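E3 ubiquitin-protein ligase HERC2 (Homo sapiens, PDB 4L1M) probably acts as a ubiquitin ligase, attaching ubiquitin to target proteins, with this RCC1-like beta-propeller domain likely serving protein-protein interactions. Local coordinates at residues A[57-68]-A[98-109]. Residues are numbered along the deposited sequence; the frame is centred on the assembly and turned at random.
Sequences QIACAEKRFLIL and VKIAAHSDGHHY. With SO4 (sulfate ion), chain G.
Gly106 O accepts the backbone N-H of Glu62 at 3.0 Å, with an N-H...O angle of 157° and the donor in the carbonyl plane, a backbone bond that ties 57-68 to 98-109. The acceptor residue also closes the type I turn 103-106, its N-H bonded to His103 O; the Glu62 bond thus links that turn to the 61-63 loop of the neighbouring hairpin. Beside it, Glu62 OE1 lies at the edge of the His107 imidazole, near its plane, with carboxylate and ring nearly perpendicular; OE1 is 3.4 Å from His107 CE1 and also takes a salt bridge from Lys63 NZ.

A sulfate ion, probably from the crystallisation liquor, bridges both segments: Arg64 NE reaches O1 at 3.1 Å, Tyr109 OH reaches O4, and His107 ND1 gives O2 a weak bond in its ring plane. The Arg64 guanidinium is turned nearly perpendicular to the phenol ring. Tyr109 CE1 meets Ala61 CB at 3.6 Å.

Deeper in, Ile100 supplies the apolar wedge. Its CG1 sits between backbone N and carbonyl carbon (chi1 49°) and chi2 is extended, which carries CD1 across to Leu68 CB at 3.7 Å and to Leu66 CB. Leu66 CD1 packs obliquely on Tyr109 CD1 at 3.8 Å.

Strands 57-60 and 98-101 run nearly parallel, 18° apart with axes 6.4 Å from each other, the face-to-face packing of adjacent propeller blades. Strand 74-78 continues the blade of 57-68 beyond strand 64-68, strand 374-379 covers Ile58 and Cys60, and strand 155-160 of the next blade backs Lys99 and Ala101.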
loop_
_atom_site.group_PDB
_atom_site.type_symbol
_atom_site.label_atom_id
_atom_site.label_comp_id
_atom_site.label_asym_id
_atom_site.label_seq_id
_atom_site.Cartn_x
_atom_site.Cartn_y
_atom_site.Cartn_z
ATOM N N GLN A 57 -2.370 -9.826 -7.671
ATOM C CA GLN A 57 -2.351 -8.641 -6.841
ATOM C C GLN A 57 -3.753 -8.213 -6.435
ATOM O O GLN A 57 -4.699 -8.425 -7.181
ATOM C CB GLN A 57 -1.730 -7.514 -7.650
ATOM C CG GLN A 57 -0.749 -6.626 -6.936
ATOM C CD GLN A 57 0.021 -5.819 -7.980
ATOM O OE1 GLN A 57 0.763 -6.393 -8.827
ATOM N NE2 GLN A 57 -0.178 -4.526 -7.976
ATOM N N ILE A 58 -3.873 -7.606 -5.259
ATOM C CA ILE A 58 -5.099 -6.993 -4.824
ATOM C C ILE A 58 -4.793 -5.625 -4.222
ATOM O O ILE A 58 -3.977 -5.521 -3.322
ATOM C CB ILE A 58 -5.796 -7.847 -3.742
ATOM C CG1 ILE A 58 -6.292 -9.147 -4.342
ATOM C CG2 ILE A 58 -6.948 -7.061 -3.096
ATOM C CD1 ILE A 58 -7.039 -10.044 -3.387
ATOM N N ALA A 59 -5.478 -4.592 -4.707
ATOM C CA ALA A 59 -5.330 -3.236 -4.210
ATOM C C ALA A 59 -6.638 -2.795 -3.543
ATOM O O ALA A 59 -7.665 -2.681 -4.187
ATOM C CB ALA A 59 -4.982 -2.303 -5.338
ATOM N N CYS A 60 -6.569 -2.560 -2.242
ATOM C CA CYS A 60 -7.728 -2.299 -1.454
ATOM C C CYS A 60 -7.974 -0.800 -1.356
ATOM O O CYS A 60 -7.124 -0.065 -0.872
ATOM C CB CYS A 60 -7.527 -2.895 -0.063
ATOM S SG CYS A 60 -7.569 -4.712 -0.036
ATOM N N ALA A 61 -9.146 -0.367 -1.806
ATOM C CA ALA A 61 -9.586 1.005 -1.585
ATOM C C ALA A 61 -10.549 1.031 -0.400
ATOM O O ALA A 61 -10.639 0.057 0.354
ATOM C CB ALA A 61 -10.219 1.571 -2.833
ATOM N N GLU A 62 -11.253 2.134 -0.210
ATOM C CA GLU A 62 -12.113 2.268 0.972
ATOM C C GLU A 62 -13.419 1.478 0.909
ATOM O O GLU A 62 -13.790 0.862 1.907
ATOM C CB GLU A 62 -12.421 3.724 1.272
ATOM C CG GLU A 62 -12.933 3.922 2.697
ATOM C CD GLU A 62 -13.585 5.275 2.904
ATOM O OE1 GLU A 62 -14.776 5.419 2.544
ATOM O OE2 GLU A 62 -12.904 6.180 3.425
ATOM N N LYS A 63 -14.120 1.513 -0.225
ATOM C CA LYS A 63 -15.396 0.777 -0.350
ATOM C C LYS A 63 -15.294 -0.439 -1.253
ATOM O O LYS A 63 -16.217 -1.239 -1.325
ATOM C CB LYS A 63 -16.510 1.682 -0.906
ATOM C CG LYS A 63 -16.774 2.971 -0.141
ATOM C CD LYS A 63 -17.332 2.734 1.262
ATOM C CE LYS A 63 -17.959 4.024 1.824
ATOM N NZ LYS A 63 -17.607 4.284 3.251
ATOM N N ARG A 64 -14.185 -0.572 -1.956
ATOM C CA ARG A 64 -14.010 -1.665 -2.888
ATOM C C ARG A 64 -12.537 -2.014 -3.085
ATOM O O ARG A 64 -11.647 -1.346 -2.549
ATOM C CB ARG A 64 -14.662 -1.326 -4.206
ATOM C CG ARG A 64 -14.218 -0.025 -4.820
ATOM C CD ARG A 64 -15.040 0.297 -6.064
ATOM N NE ARG A 64 -16.501 0.298 -5.826
ATOM C CZ ARG A 64 -17.356 -0.636 -6.288
ATOM N NH1 ARG A 64 -16.949 -1.702 -7.031
ATOM N NH2 ARG A 64 -18.654 -0.509 -6.025
ATOM N N PHE A 65 -12.295 -3.108 -3.789
ATOM C CA PHE A 65 -10.940 -3.504 -4.112
ATOM C C PHE A 65 -10.820 -3.899 -5.559
ATOM O O PHE A 65 -11.795 -4.332 -6.178
ATOM C CB PHE A 65 -10.400 -4.608 -3.178
ATOM C CG PHE A 65 -11.182 -5.900 -3.199
ATOM C CD1 PHE A 65 -12.398 -5.999 -2.587
ATOM C CD2 PHE A 65 -10.650 -7.042 -3.769
ATOM C CE1 PHE A 65 -13.099 -7.202 -2.589
ATOM C CE2 PHE A 65 -11.339 -8.239 -3.758
ATOM C CZ PHE A 65 -12.562 -8.320 -3.165
ATOM N N LEU A 66 -9.609 -3.723 -6.071
ATOM C CA LEU A 66 -9.247 -4.114 -7.394
ATOM C C LEU A 66 -8.486 -5.416 -7.318
ATOM O O LEU A 66 -7.712 -5.640 -6.374
ATOM C CB LEU A 66 -8.332 -3.066 -8.017
ATOM C CG LEU A 66 -8.914 -1.694 -8.332
ATOM C CD1 LEU A 66 -7.891 -0.894 -9.090
ATOM C CD2 LEU A 66 -10.193 -1.783 -9.158
ATOM N N ILE A 67 -8.690 -6.270 -8.317
ATOM C CA ILE A 67 -7.959 -7.529 -8.417
ATOM C C ILE A 67 -7.286 -7.587 -9.769
ATOM O O ILE A 67 -7.940 -7.358 -10.783
ATOM C CB ILE A 67 -8.907 -8.724 -8.311
ATOM C CG1 ILE A 67 -9.831 -8.601 -7.097
ATOM C CG2 ILE A 67 -8.130 -10.008 -8.223
ATOM C CD1 ILE A 67 -11.234 -8.108 -7.429
ATOM N N LEU A 68 -5.992 -7.893 -9.793
ATOM C CA LEU A 68 -5.264 -8.071 -11.048
ATOM C C LEU A 68 -5.147 -9.565 -11.318
ATOM O O LEU A 68 -4.718 -10.306 -10.430
ATOM C CB LEU A 68 -3.873 -7.470 -10.934
ATOM C CG LEU A 68 -2.975 -7.616 -12.167
ATOM C CD1 LEU A 68 -3.616 -6.901 -13.337
ATOM C CD2 LEU A 68 -1.564 -7.089 -11.914
ATOM N N VAL A 98 0.175 -4.846 -15.388
ATOM C CA VAL A 98 1.100 -5.558 -14.519
ATOM C C VAL A 98 1.139 -5.032 -13.090
ATOM O O VAL A 98 1.719 -5.682 -12.222
ATOM C CB VAL A 98 2.532 -5.524 -15.064
ATOM C CG1 VAL A 98 2.589 -6.173 -16.441
ATOM C CG2 VAL A 98 3.076 -4.096 -15.095
ATOM N N LYS A 99 0.550 -3.860 -12.836
ATOM C CA LYS A 99 0.423 -3.368 -11.465
ATOM C C LYS A 99 -0.838 -2.570 -11.293
ATOM O O LYS A 99 -1.328 -1.951 -12.235
ATOM C CB LYS A 99 1.640 -2.523 -11.041
ATOM C CG LYS A 99 2.886 -3.343 -10.814
ATOM C CD LYS A 99 3.889 -2.651 -9.931
ATOM C CE LYS A 99 5.228 -3.385 -10.010
ATOM N NZ LYS A 99 6.282 -2.654 -9.249
ATOM N N ILE A 100 -1.358 -2.608 -10.068
ATOM C CA ILE A 100 -2.471 -1.794 -9.676
ATOM C C ILE A 100 -2.169 -1.143 -8.345
ATOM O O ILE A 100 -1.340 -1.598 -7.592
ATOM C CB ILE A 100 -3.768 -2.627 -9.550
ATOM C CG1 ILE A 100 -3.526 -3.888 -8.709
ATOM C CG2 ILE A 100 -4.295 -2.960 -10.919
ATOM C CD1 ILE A 100 -4.755 -4.760 -8.497
ATOM N N ALA A 101 -2.876 -0.070 -8.045
ATOM C CA ALA A 101 -2.708 0.584 -6.774
ATOM C C ALA A 101 -3.971 1.306 -6.371
ATOM O O ALA A 101 -4.789 1.701 -7.206
ATOM C CB ALA A 101 -1.552 1.566 -6.842
ATOM N N ALA A 102 -4.089 1.483 -5.069
ATOM C CA ALA A 102 -5.166 2.186 -4.453
ATOM C C ALA A 102 -4.780 2.252 -2.997
ATOM O O ALA A 102 -3.884 1.569 -2.592
ATOM C CB ALA A 102 -6.477 1.445 -4.620
ATOM N N HIS A 103 -5.476 3.059 -2.208
ATOM C CA HIS A 103 -5.138 3.247 -0.810
ATOM C C HIS A 103 -6.341 2.902 0.015
ATOM O O HIS A 103 -7.461 3.207 -0.380
ATOM C CB HIS A 103 -4.773 4.701 -0.577
ATOM C CG HIS A 103 -4.264 4.966 0.785
ATOM N ND1 HIS A 103 -5.097 5.284 1.830
ATOM C CD2 HIS A 103 -3.012 4.936 1.291
ATOM C CE1 HIS A 103 -4.383 5.427 2.929
ATOM N NE2 HIS A 103 -3.113 5.241 2.623
ATOM N N SER A 104 -6.137 2.315 1.189
ATOM C CA SER A 104 -7.272 1.756 1.941
ATOM C C SER A 104 -8.286 2.815 2.480
ATOM O O SER A 104 -9.406 2.462 2.866
ATOM C CB SER A 104 -6.750 0.826 3.035
ATOM O OG SER A 104 -6.279 1.569 4.103
ATOM N N ASP A 105 -7.888 4.084 2.516
ATOM C CA ASP A 105 -8.779 5.193 2.880
ATOM C C ASP A 105 -9.097 6.056 1.647
ATOM O O ASP A 105 -9.524 7.207 1.788
ATOM C CB ASP A 105 -8.144 6.081 3.990
ATOM C CG ASP A 105 -7.723 5.265 5.258
ATOM O OD1 ASP A 105 -8.523 4.400 5.723
ATOM O OD2 ASP A 105 -6.595 5.486 5.804
ATOM N N GLY A 106 -8.897 5.498 0.446
ATOM C CA GLY A 106 -9.014 6.256 -0.815
ATOM C C GLY A 106 -10.136 5.842 -1.763
ATOM O O GLY A 106 -10.787 4.819 -1.567
ATOM N N HIS A 107 -10.328 6.657 -2.796
ATOM C CA HIS A 107 -11.410 6.528 -3.779
ATOM C C HIS A 107 -10.876 6.762 -5.197
ATOM O O HIS A 107 -11.590 7.290 -6.057
ATOM C CB HIS A 107 -12.549 7.565 -3.489
ATOM C CG HIS A 107 -13.122 7.446 -2.117
ATOM N ND1 HIS A 107 -14.288 6.754 -1.859
ATOM C CD2 HIS A 107 -12.655 7.866 -0.912
ATOM C CE1 HIS A 107 -14.527 6.766 -0.556
ATOM N NE2 HIS A 107 -13.548 7.428 0.042
ATOM N N HIS A 108 -9.614 6.449 -5.426
ATOM C CA HIS A 108 -9.074 6.523 -6.756
ATOM C C HIS A 108 -8.088 5.406 -6.963
ATOM O O HIS A 108 -7.601 4.835 -6.005
ATOM C CB HIS A 108 -8.486 7.897 -7.072
ATOM C CG HIS A 108 -7.142 8.153 -6.465
ATOM N ND1 HIS A 108 -6.949 8.252 -5.105
ATOM C CD2 HIS A 108 -5.940 8.404 -7.036
ATOM C CE1 HIS A 108 -5.681 8.532 -4.864
ATOM N NE2 HIS A 108 -5.047 8.629 -6.020
ATOM N N TYR A 109 -7.822 5.096 -8.227
ATOM C CA TYR A 109 -7.098 3.897 -8.592
ATOM C C TYR A 109 -6.058 4.261 -9.628
ATOM O O TYR A 109 -6.282 5.172 -10.431
ATOM C CB TYR A 109 -8.084 2.872 -9.152
ATOM C CG TYR A 109 -9.337 2.812 -8.319
ATOM C CD1 TYR A 109 -9.423 1.990 -7.212
ATOM C CD2 TYR A 109 -10.405 3.646 -8.599
ATOM C CE1 TYR A 109 -10.557 1.960 -6.422
ATOM C CE2 TYR A 109 -11.539 3.638 -7.822
ATOM C CZ TYR A 109 -11.619 2.791 -6.730
ATOM O OH TYR A 109 -12.771 2.810 -5.951
HETATM S S SO4 G . -15.808 4.329 -4.472
HETATM O O1 SO4 G . -16.727 3.257 -4.923
HETATM O O2 SO4 G . -16.606 5.387 -3.793
HETATM O O3 SO4 G . -14.809 3.750 -3.525
HETATM O O4 SO4 G . -15.062 4.896 -5.635
#